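Side-chain contacts in beta-galactosidase/beta-glucuronidase (Faecalibacterium prausnitzii L2-6, PDB 6MVF), which binds flavin mononucleotide and, as a glycoside hydrolase of family 2, probably cleaves beta-glucuronides or related beta-galactosides: residues A[510-513]-A[514-517]; A[562-566]-A[567-571]; A[570-573]-A[574-578]. All blocks are in the same frame, centred on the assembly; numbering follows the deposited sequence.

Interaction 1. Residues A[510-513]-A[514-517]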
ATOM      1  N   GLN A 510     -18.858  29.525  25.512  1.00 31.38           N
ATOM      2  CA  GLN A 510     -18.986  28.083  25.433  1.00 28.34           C
ATOM      3  C   GLN A 510     -17.904  27.389  26.241  1.00 26.48           C
ATOM      4  O   GLN A 510     -18.158  26.334  26.831  1.00 29.14           O
ATOM      5  CB  GLN A 510     -18.950  27.647  23.983  1.00 24.93           C
ATOM      6  CG  GLN A 510     -19.344  26.206  23.750  1.00 28.12           C
ATOM      7  CD  GLN A 510     -18.741  25.657  22.441  1.00 29.26           C
ATOM      8  OE1 GLN A 510     -17.625  26.018  22.072  1.00 27.43           O
ATOM      9  NE2 GLN A 510     -19.488  24.806  21.734  1.00 30.16           N
ATOM     10  N   ALA A 511     -16.707  27.980  26.314  1.00 29.49           N
ATOM     11  CA  ALA A 511     -15.635  27.396  27.123  1.00 28.72           C
ATOM     12  C   ALA A 511     -15.938  27.505  28.613  1.00 27.14           C
ATOM     13  O   ALA A 511     -15.649  26.573  29.371  1.00 30.58           O
ATOM     14  CB  ALA A 511     -14.287  28.050  26.800  1.00 22.89           C
ATOM     15  N   LEU A 512     -16.526  28.629  29.049  1.00 28.12           N
ATOM     16  CA  LEU A 512     -16.931  28.782  30.447  1.00 26.19           C
ATOM     17  C   LEU A 512     -18.001  27.769  30.824  1.00 26.26           C
ATOM     18  O   LEU A 512     -17.970  27.202  31.917  1.00 31.50           O
ATOM     19  CB  LEU A 512     -17.450  30.203  30.706  1.00 23.58           C
ATOM     20  CG  LEU A 512     -16.456  31.359  30.767  1.00 29.06           C
ATOM     21  CD1 LEU A 512     -17.203  32.688  30.837  1.00 30.52           C
ATOM     22  CD2 LEU A 512     -15.511  31.215  31.951  1.00 28.38           C
ATOM     23  N   TYR A 513     -18.977  27.562  29.943  1.00 28.11           N
ATOM     24  CA  TYR A 513     -20.013  26.568  30.185  1.00 29.53           C
ATOM     25  C   TYR A 513     -19.401  25.183  30.412  1.00 33.80           C
ATOM     26  O   TYR A 513     -19.751  24.483  31.374  1.00 27.77           O
ATOM     27  CB  TYR A 513     -20.989  26.567  28.999  1.00 29.07           C
ATOM     28  CG  TYR A 513     -22.015  25.466  29.039  1.00 28.38           C
ATOM     29  CD1 TYR A 513     -21.718  24.205  28.548  1.00 27.30           C
ATOM     30  CD2 TYR A 513     -23.283  25.683  29.587  1.00 28.82           C
ATOM     31  CE1 TYR A 513     -22.647  23.185  28.600  1.00 31.63           C
ATOM     32  CE2 TYR A 513     -24.227  24.674  29.641  1.00 25.55           C
ATOM     33  CZ  TYR A 513     -23.900  23.425  29.143  1.00 32.71           C
ATOM     34  OH  TYR A 513     -24.814  22.411  29.171  1.00 31.72           O
ATOM     35  N   HIS A 514     -18.462  24.777  29.541  1.00 29.89           N
ATOM     36  CA  HIS A 514     -17.888  23.439  29.644  1.00 28.56           C
ATOM     37  C   HIS A 514     -16.801  23.342  30.705  1.00 28.15           C
ATOM     38  O   HIS A 514     -16.578  22.254  31.246  1.00 27.63           O
ATOM     39  CB  HIS A 514     -17.361  22.993  28.289  1.00 27.19           C
ATOM     40  CG  HIS A 514     -18.440  22.597  27.336  1.00 22.58           C
ATOM     41  ND1 HIS A 514     -19.305  21.553  27.587  1.00 23.51           N
ATOM     42  CD2 HIS A 514     -18.810  23.114  26.142  1.00 23.62           C
ATOM     43  CE1 HIS A 514     -20.147  21.430  26.577  1.00 26.00           C
ATOM     44  NE2 HIS A 514     -19.869  22.366  25.687  1.00 25.29           N
ATOM     45  N   GLU A 515     -16.126  24.447  31.030  1.00 29.23           N
ATOM     46  CA  GLU A 515     -15.282  24.464  32.223  1.00 30.66           C
ATOM     47  C   GLU A 515     -16.071  24.018  33.451  1.00 33.57           C
ATOM     48  O   GLU A 515     -15.604  23.182  34.238  1.00 31.14           O
ATOM     49  CB  GLU A 515     -14.686  25.858  32.442  1.00 29.14           C
ATOM     50  CG  GLU A 515     -13.495  26.169  31.533  1.00 33.76           C
ATOM     51  CD  GLU A 515     -13.081  27.646  31.551  1.00 39.75           C
ATOM     52  OE1 GLU A 515     -13.367  28.375  32.533  1.00 42.19           O
ATOM     53  OE2 GLU A 515     -12.461  28.082  30.562  1.00 38.87           O
ATOM     54  N   TYR A 516     -17.287  24.552  33.620  1.00 34.37           N
ATOM     55  CA  TYR A 516     -18.092  24.180  34.779  1.00 31.59           C
ATOM     56  C   TYR A 516     -18.549  22.725  34.689  1.00 28.89           C
ATOM     57  O   TYR A 516     -18.458  21.982  35.669  1.00 33.03           O
ATOM     58  CB  TYR A 516     -19.287  25.131  34.925  1.00 25.98           C
ATOM     59  CG  TYR A 516     -20.256  24.781  36.047  1.00 24.76           C
ATOM     60  CD1 TYR A 516     -21.187  23.754  35.894  1.00 25.65           C
ATOM     61  CD2 TYR A 516     -20.251  25.485  37.254  1.00 24.43           C
ATOM     62  CE1 TYR A 516     -22.078  23.421  36.905  1.00 29.14           C
ATOM     63  CE2 TYR A 516     -21.153  25.176  38.275  1.00 26.81           C
ATOM     64  CZ  TYR A 516     -22.061  24.131  38.089  1.00 34.40           C
ATOM     65  OH  TYR A 516     -22.956  23.782  39.073  1.00 32.83           O
ATOM     66  N   MET A 517     -19.042  22.299  33.523  1.00 28.71           N
ATOM     67  CA  MET A 517     -19.631  20.965  33.413  1.00 27.69           C
ATOM     68  C   MET A 517     -18.581  19.870  33.552  1.00 30.28           C
ATOM     69  O   MET A 517     -18.845  18.831  34.169  1.00 34.10           O
ATOM     70  CB  MET A 517     -20.367  20.817  32.084  1.00 26.09           C
ATOM     71  CG  MET A 517     -21.502  21.801  31.918  1.00 33.74           C
ATOM     72  SD  MET A 517     -22.771  21.605  33.198  1.00 34.55           S
ATOM     73  CE  MET A 517     -23.582  20.096  32.657  1.00 27.21           C
TER
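The ring of Y513 turns its edge to the face of H514 and carries M517 on one of its own faces. The planes of Y513 and H514 stand at 88°, an edge-to-face (T-shaped) pair with centroids 4.9 Å apart, and Y513 CD1 sits over the centre of the imidazole. On the face of the Y513 ring, toward the rim, lies M517 CG, making a CH-pi contact at 4.1 Å from the ring centroid; M517 SD hangs higher, 5.0 Å from the same centroid, a distant Met-aromatic contact. Bends at chi2 and chi3 (-61° and -74°) fold the thioether back above the phenol. All this lies along about two turns in the middle of helix 507-522 in the TIM-barrel domain, whose i to i+4 backbone bonds include E515 N to A511 O at 2.7 Å. Q510 CG touches H514 CD2 at 3.9 Å, while the amide nitrogen of Q510 is bound by the carbonyls of C489 and G555. H514 ND1 is hydrogen-bonded to Y571 OH on helix 566-575, which fixes the rotation of the imidazole. An alanine at H514 is likely to leave Y571 OH without this partner and the edge of Y513 without a face to rest on. L512 CD2 packs on E515 OE1 at 3.6 Å, and the carboxylate, through OE2, reaches a salt bridge with K599 and a hydrogen bond with Y601.

Interaction 2. Residues A[562-566]-A[567-571]; sequences KTRKD and SFYVY
R564 lays its aliphatic chain over the face of the F568 ring: CG sits above the ring centre, 3.8 Å from the centroid and 3° off the normal, a textbook CH-pi contact. CD and NE continue toward the far rim, with NE 3.7 Å from F568 CZ. With chi1 at -65°, CG is anti to the carbonyl carbon, and the chain then runs extended to NE, side by side with the phenylalanine and pointing the same way. The guanidinium plane stands at 76° to the ring, so this is no flat cation-pi stack. Y569 crosses the arginine at about a right angle: its CE2 lies 3.7 Å from R564 CB, and its OH 3.4 Å from R564 CD. The two aromatic residues also meet, F568 CD1 lying over the centre of the Y569 ring. Behind these side chains the loop turns into helix 566-575 of the TIM-barrel domain. F568 N bonds to K565 O at 3.0 Å, approaching from above the carbonyl plane, and D566 O receives weak bonds from Y569 N and V570 N. Further out, D566 OD2 accepts from the backbone N of G585, K565 NZ forms a salt bridge with D537, Y569 stacks on H582, and L327 of helix 314-327 packs against F568. The chemistry implies that the methylenes of R564, rather than its charge, cover the F568 face, while Y569 flanks the chain.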
ATOM      1  N   LYS A 562     -12.004  20.157  11.035  1.00 29.51           N
ATOM      2  CA  LYS A 562     -10.690  20.787  10.957  1.00 32.43           C
ATOM      3  C   LYS A 562     -10.290  21.560  12.213  1.00 33.78           C
ATOM      4  O   LYS A 562      -9.106  21.571  12.569  1.00 32.87           O
ATOM      5  CB  LYS A 562     -10.634  21.728   9.749  1.00 30.50           C
ATOM      6  CG  LYS A 562     -10.608  21.016   8.425  1.00 32.96           C
ATOM      7  CD  LYS A 562     -10.124  21.930   7.308  1.00 36.47           C
ATOM      8  CE  LYS A 562      -9.918  21.129   6.039  1.00 37.54           C
ATOM      9  NZ  LYS A 562      -9.064  19.940   6.309  1.00 42.35           N
ATOM     10  N   THR A 563     -11.234  22.224  12.889  1.00 35.55           N
ATOM     11  CA  THR A 563     -10.911  23.214  13.913  1.00 28.78           C
ATOM     12  C   THR A 563     -11.494  22.786  15.251  1.00 25.76           C
ATOM     13  O   THR A 563     -12.717  22.723  15.419  1.00 29.71           O
ATOM     14  CB  THR A 563     -11.409  24.611  13.517  1.00 28.37           C
ATOM     15  OG1 THR A 563     -10.829  24.987  12.271  1.00 34.49           O
ATOM     16  CG2 THR A 563     -10.995  25.648  14.539  1.00 27.75           C
ATOM     17  N   ARG A 564     -10.607  22.513  16.199  1.00 25.81           N
ATOM     18  CA  ARG A 564     -10.975  22.223  17.570  1.00 20.93           C
ATOM     19  C   ARG A 564     -11.230  23.529  18.307  1.00 31.41           C
ATOM     20  O   ARG A 564     -10.335  24.387  18.404  1.00 31.61           O
ATOM     21  CB  ARG A 564      -9.861  21.434  18.239  1.00 28.18           C
ATOM     22  CG  ARG A 564      -9.643  20.060  17.634  1.00 29.06           C
ATOM     23  CD  ARG A 564      -8.202  19.603  17.822  1.00 32.64           C
ATOM     24  NE  ARG A 564      -8.006  18.234  17.360  1.00 31.82           N
ATOM     25  CZ  ARG A 564      -7.975  17.883  16.075  1.00 46.45           C
ATOM     26  NH1 ARG A 564      -8.120  18.810  15.125  1.00 39.21           N
ATOM     27  NH2 ARG A 564      -7.815  16.601  15.740  1.00 44.24           N
ATOM     28  N   LYS A 565     -12.448  23.688  18.823  1.00 24.68           N
ATOM     29  CA  LYS A 565     -12.744  24.886  19.579  1.00 25.29           C
ATOM     30  C   LYS A 565     -12.056  24.817  20.939  1.00 29.92           C
ATOM     31  O   LYS A 565     -11.518  23.784  21.343  1.00 28.84           O
ATOM     32  CB  LYS A 565     -14.249  25.058  19.720  1.00 28.71           C
ATOM     33  CG  LYS A 565     -14.975  25.105  18.399  1.00 24.25           C
ATOM     34  CD  LYS A 565     -16.453  25.210  18.626  1.00 23.63           C
ATOM     35  CE  LYS A 565     -17.194  24.947  17.354  1.00 26.36           C
ATOM     36  NZ  LYS A 565     -18.648  24.857  17.658  1.00 30.25           N
ATOM     37  N   ASP A 566     -12.060  25.940  21.654  1.00 32.93           N
ATOM     38  CA  ASP A 566     -11.389  25.956  22.950  1.00 33.73           C
ATOM     39  C   ASP A 566     -12.073  25.009  23.937  1.00 31.49           C
ATOM     40  O   ASP A 566     -11.418  24.478  24.841  1.00 31.65           O
ATOM     41  CB  ASP A 566     -11.321  27.392  23.493  1.00 33.93           C
ATOM     42  CG  ASP A 566     -10.230  28.257  22.792  1.00 36.32           C
ATOM     43  OD1 ASP A 566      -9.358  27.728  22.037  1.00 31.23           O
ATOM     44  OD2 ASP A 566     -10.256  29.491  23.010  1.00 32.81           O
ATOM     45  N   SER A 567     -13.375  24.762  23.754  1.00 32.05           N
ATOM     46  CA  SER A 567     -14.095  23.802  24.589  1.00 32.34           C
ATOM     47  C   SER A 567     -13.521  22.408  24.461  1.00 31.60           C
ATOM     48  O   SER A 567     -13.591  21.623  25.414  1.00 29.72           O
ATOM     49  CB  SER A 567     -15.577  23.757  24.206  1.00 30.64           C
ATOM     50  OG  SER A 567     -16.255  24.895  24.679  1.00 40.09           O
ATOM     51  N   PHE A 568     -13.019  22.065  23.271  1.00 27.70           N
ATOM     52  CA  PHE A 568     -12.401  20.766  23.059  1.00 22.94           C
ATOM     53  C   PHE A 568     -11.254  20.539  24.040  1.00 27.02           C
ATOM     54  O   PHE A 568     -11.153  19.472  24.655  1.00 25.31           O
ATOM     55  CB  PHE A 568     -11.936  20.683  21.611  1.00 29.16           C
ATOM     56  CG  PHE A 568     -11.045  19.517  21.307  1.00 30.32           C
ATOM     57  CD1 PHE A 568      -9.671  19.581  21.572  1.00 24.96           C
ATOM     58  CD2 PHE A 568     -11.570  18.372  20.709  1.00 24.39           C
ATOM     59  CE1 PHE A 568      -8.861  18.508  21.283  1.00 30.55           C
ATOM     60  CE2 PHE A 568     -10.759  17.300  20.400  1.00 25.11           C
ATOM     61  CZ  PHE A 568      -9.408  17.358  20.687  1.00 25.65           C
ATOM     62  N   TYR A 569     -10.395  21.547  24.224  1.00 28.73           N
ATOM     63  CA  TYR A 569      -9.207  21.404  25.059  1.00 23.01           C
ATOM     64  C   TYR A 569      -9.521  21.437  26.546  1.00 27.48           C
ATOM     65  O   TYR A 569      -8.720  20.934  27.340  1.00 25.99           O
ATOM     66  CB  TYR A 569      -8.184  22.493  24.703  1.00 30.08           C
ATOM     67  CG  TYR A 569      -7.646  22.341  23.293  1.00 29.42           C
ATOM     68  CD1 TYR A 569      -6.597  21.458  23.014  1.00 31.21           C
ATOM     69  CD2 TYR A 569      -8.207  23.047  22.234  1.00 27.54           C
ATOM     70  CE1 TYR A 569      -6.107  21.303  21.718  1.00 27.64           C
ATOM     71  CE2 TYR A 569      -7.730  22.894  20.923  1.00 29.11           C
ATOM     72  CZ  TYR A 569      -6.686  22.023  20.680  1.00 31.37           C
ATOM     73  OH  TYR A 569      -6.225  21.866  19.405  1.00 38.35           O
ATOM     74  N   VAL A 570     -10.659  22.016  26.946  1.00 25.97           N
ATOM     75  CA  VAL A 570     -11.153  21.803  28.303  1.00 24.19           C
ATOM     76  C   VAL A 570     -11.286  20.306  28.581  1.00 27.83           C
ATOM     77  O   VAL A 570     -10.714  19.774  29.538  1.00 25.64           O
ATOM     78  CB  VAL A 570     -12.499  22.519  28.513  1.00 29.05           C
ATOM     79  CG1 VAL A 570     -13.151  22.045  29.836  1.00 20.41           C
ATOM     80  CG2 VAL A 570     -12.333  24.045  28.470  1.00 24.39           C
ATOM     81  N   TYR A 571     -12.051  19.606  27.741  1.00 22.64           N
ATOM     82  CA  TYR A 571     -12.262  18.182  27.954  1.00 25.89           C
ATOM     83  C   TYR A 571     -10.976  17.395  27.789  1.00 26.02           C
ATOM     84  O   TYR A 571     -10.733  16.447  28.543  1.00 24.65           O
ATOM     85  CB  TYR A 571     -13.347  17.668  27.015  1.00 22.57           C
ATOM     86  CG  TYR A 571     -14.657  18.143  27.529  1.00 21.86           C
ATOM     87  CD1 TYR A 571     -15.093  17.757  28.778  1.00 23.76           C
ATOM     88  CD2 TYR A 571     -15.408  19.053  26.827  1.00 28.10           C
ATOM     89  CE1 TYR A 571     -16.265  18.214  29.288  1.00 22.53           C
ATOM     90  CE2 TYR A 571     -16.598  19.517  27.326  1.00 22.98           C
ATOM     91  CZ  TYR A 571     -17.027  19.091  28.554  1.00 25.13           C
ATOM     92  OH  TYR A 571     -18.217  19.552  29.060  1.00 25.79           O
TER

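Interaction 3. Residues A[570-573]-A[574-578]; sequences VYQA and YWAKD
Q572 O takes two backbone donors at the end of helix 566-575: A576 N at 2.8 Å, with an N-H...O angle of 151°, and W575 N, a weaker one. W575 N also makes a weak bond to Y571 O, so this amide is shared between two carbonyls as the helix closes. A576 is the first residue to leave helical backbone angles, and a water joins the last turn to the exit by donating to both A573 O and A576 O. On the side-chain level W575 folds back along Y571, the two pointing the same way. Y571 CB stands over the six-membered ring of the indole, 3.9 Å from its centroid, in a CH-pi contact, and Y571 CD1 comes to 3.3 Å from W575 CZ2, above the indole toward its rim. The two rings meet obliquely, their planes inclined at 35°. A chi1 of -64° sets W575 CG beside the backbone N, trans to the carbonyl carbon, which brings the indole back over the preceding turn. One residue earlier, Y574 runs alongside V570, with Y574 CD1 4.1 Å from V570 CG1. V570 O lies at the edge of the Y574 ring and in its plane. Q572 CG meets A576 CB at 3.7 Å, and the amide NE2 of Q572 donates to E326 O. The turn is wedged between two helices of the TIM-barrel domain: Y574 packs on A518 and E522 of helix 507-522 and bonds to Q519, W575 rests on L327 of helix 314-327, and Y571 reaches both helices, touching L327 and A518.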
ATOM      1  N   VAL A 570     -10.659  22.016  26.946  1.00 25.97           N
ATOM      2  CA  VAL A 570     -11.153  21.803  28.303  1.00 24.19           C
ATOM      3  C   VAL A 570     -11.286  20.306  28.581  1.00 27.83           C
ATOM      4  O   VAL A 570     -10.714  19.774  29.538  1.00 25.64           O
ATOM      5  CB  VAL A 570     -12.499  22.519  28.513  1.00 29.05           C
ATOM      6  CG1 VAL A 570     -13.151  22.045  29.836  1.00 20.41           C
ATOM      7  CG2 VAL A 570     -12.333  24.045  28.470  1.00 24.39           C
ATOM      8  N   TYR A 571     -12.051  19.606  27.741  1.00 22.64           N
ATOM      9  CA  TYR A 571     -12.262  18.182  27.954  1.00 25.89           C
ATOM     10  C   TYR A 571     -10.976  17.395  27.789  1.00 26.02           C
ATOM     11  O   TYR A 571     -10.733  16.447  28.543  1.00 24.65           O
ATOM     12  CB  TYR A 571     -13.347  17.668  27.015  1.00 22.57           C
ATOM     13  CG  TYR A 571     -14.657  18.143  27.529  1.00 21.86           C
ATOM     14  CD1 TYR A 571     -15.093  17.757  28.778  1.00 23.76           C
ATOM     15  CD2 TYR A 571     -15.408  19.053  26.827  1.00 28.10           C
ATOM     16  CE1 TYR A 571     -16.265  18.214  29.288  1.00 22.53           C
ATOM     17  CE2 TYR A 571     -16.598  19.517  27.326  1.00 22.98           C
ATOM     18  CZ  TYR A 571     -17.027  19.091  28.554  1.00 25.13           C
ATOM     19  OH  TYR A 571     -18.217  19.552  29.060  1.00 25.79           O
ATOM     20  N   GLN A 572     -10.129  17.784  26.835  1.00 24.20           N
ATOM     21  CA  GLN A 572      -8.871  17.076  26.662  1.00 25.00           C
ATOM     22  C   GLN A 572      -8.036  17.143  27.928  1.00 28.05           C
ATOM     23  O   GLN A 572      -7.507  16.123  28.385  1.00 27.06           O
ATOM     24  CB  GLN A 572      -8.085  17.628  25.479  1.00 26.75           C
ATOM     25  CG  GLN A 572      -6.997  16.666  25.060  1.00 22.05           C
ATOM     26  CD  GLN A 572      -6.258  17.105  23.817  1.00 30.75           C
ATOM     27  OE1 GLN A 572      -5.776  18.241  23.731  1.00 27.09           O
ATOM     28  NE2 GLN A 572      -6.155  16.194  22.836  1.00 31.47           N
ATOM     29  N   ALA A 573      -7.928  18.331  28.528  1.00 24.21           N
ATOM     30  CA  ALA A 573      -7.217  18.439  29.803  1.00 28.69           C
ATOM     31  C   ALA A 573      -7.906  17.639  30.921  1.00 25.74           C
ATOM     32  O   ALA A 573      -7.228  17.090  31.797  1.00 26.63           O
ATOM     33  CB  ALA A 573      -7.056  19.918  30.200  1.00 22.35           C
ATOM     34  N   TYR A 574      -9.239  17.532  30.907  1.00 26.35           N
ATOM     35  CA  TYR A 574      -9.921  16.823  31.985  1.00 25.44           C
ATOM     36  C   TYR A 574      -9.932  15.313  31.791  1.00 32.88           C
ATOM     37  O   TYR A 574     -10.073  14.584  32.775  1.00 32.15           O
ATOM     38  CB  TYR A 574     -11.360  17.317  32.129  1.00 25.61           C
ATOM     39  CG  TYR A 574     -11.552  18.430  33.147  1.00 31.64           C
ATOM     40  CD1 TYR A 574     -11.393  19.780  32.793  1.00 27.26           C
ATOM     41  CD2 TYR A 574     -11.911  18.136  34.459  1.00 26.35           C
ATOM     42  CE1 TYR A 574     -11.574  20.797  33.728  1.00 22.36           C
ATOM     43  CE2 TYR A 574     -12.084  19.137  35.395  1.00 28.26           C
ATOM     44  CZ  TYR A 574     -11.921  20.462  35.025  1.00 29.40           C
ATOM     45  OH  TYR A 574     -12.099  21.438  35.978  1.00 30.33           O
ATOM     46  N   TRP A 575      -9.772  14.830  30.557  1.00 26.33           N
ATOM     47  CA  TRP A 575      -9.946  13.423  30.215  1.00 24.96           C
ATOM     48  C   TRP A 575      -8.682  12.745  29.705  1.00 27.93           C
ATOM     49  O   TRP A 575      -8.425  11.596  30.074  1.00 31.82           O
ATOM     50  CB  TRP A 575     -11.028  13.270  29.139  1.00 22.39           C
ATOM     51  CG  TRP A 575     -12.401  13.689  29.547  1.00 27.23           C
ATOM     52  CD1 TRP A 575     -12.854  13.964  30.816  1.00 21.16           C
ATOM     53  CD2 TRP A 575     -13.515  13.902  28.669  1.00 23.59           C
ATOM     54  NE1 TRP A 575     -14.184  14.321  30.773  1.00 23.33           N
ATOM     55  CE2 TRP A 575     -14.610  14.290  29.468  1.00 24.79           C
ATOM     56  CE3 TRP A 575     -13.684  13.811  27.286  1.00 22.35           C
ATOM     57  CZ2 TRP A 575     -15.849  14.567  28.932  1.00 21.95           C
ATOM     58  CZ3 TRP A 575     -14.909  14.093  26.759  1.00 25.79           C
ATOM     59  CH2 TRP A 575     -15.980  14.475  27.582  1.00 24.30           C
ATOM     60  N   ALA A 576      -7.911  13.404  28.835  1.00 22.59           N
ATOM     61  CA  ALA A 576      -6.813  12.738  28.147  1.00 25.38           C
ATOM     62  C   ALA A 576      -5.649  12.508  29.094  1.00 32.85           C
ATOM     63  O   ALA A 576      -5.442  13.253  30.063  1.00 32.52           O
ATOM     64  CB  ALA A 576      -6.329  13.543  26.933  1.00 23.85           C
ATOM     65  N   LYS A 577      -4.883  11.457  28.809  1.00 30.32           N
ATOM     66  CA  LYS A 577      -3.711  11.158  29.615  1.00 29.02           C
ATOM     67  C   LYS A 577      -2.411  11.647  28.992  1.00 29.46           C
ATOM     68  O   LYS A 577      -1.481  11.982  29.736  1.00 27.41           O
ATOM     69  CB  LYS A 577      -3.630   9.650  29.891  1.00 29.99           C
ATOM     70  CG  LYS A 577      -4.767   9.135  30.796  1.00 33.86           C
ATOM     71  CD  LYS A 577      -5.055  10.093  31.959  1.00 35.84           C
ATOM     72  CE  LYS A 577      -6.374   9.771  32.666  1.00 47.93           C
ATOM     73  NZ  LYS A 577      -6.275   8.634  33.639  1.00 53.65           N
ATOM     74  N   ASP A 578      -2.319  11.712  27.660  1.00 24.14           N
ATOM     75  CA  ASP A 578      -1.108  12.239  27.038  1.00 25.65           C
ATOM     76  C   ASP A 578      -0.921  13.686  27.491  1.00 31.13           C
ATOM     77  O   ASP A 578      -1.894  14.454  27.500  1.00 28.54           O
ATOM     78  CB  ASP A 578      -1.177  12.166  25.508  1.00 28.31           C
ATOM     79  CG  ASP A 578      -1.000  10.734  24.953  1.00 36.89           C
ATOM     80  OD1 ASP A 578      -0.799   9.776  25.738  1.00 33.31           O
ATOM     81  OD2 ASP A 578      -1.063  10.572  23.707  1.00 42.72           O
TER
HETATM   82  O   HOH W   1      -6.358  14.377  32.432  1.00 28.88           O

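Two neighbouring helices of the barrel domain organise the three contacts: interaction 1 lies on helix 507-522, interaction 2 joins the preceding loop to the start of helix 566-575, and interaction 3 covers the last turn of that helix and its exit. Interactions 2 and 3 share V570 and Y571. Interaction 1 meets both through the H514–Y571 bond, and E515 CG packs on V570 CG2. Interactions 1 and 2 are largely buried; interaction 3 is only partly so, with a water at its exit. Their chemistry differs accordingly: a mid-helix T-shaped pair with a methionine, arginine methylenes over a phenylalanine where loop becomes helix, and an obliquely inclined tyrosine and tryptophan where helix 566-575 ends.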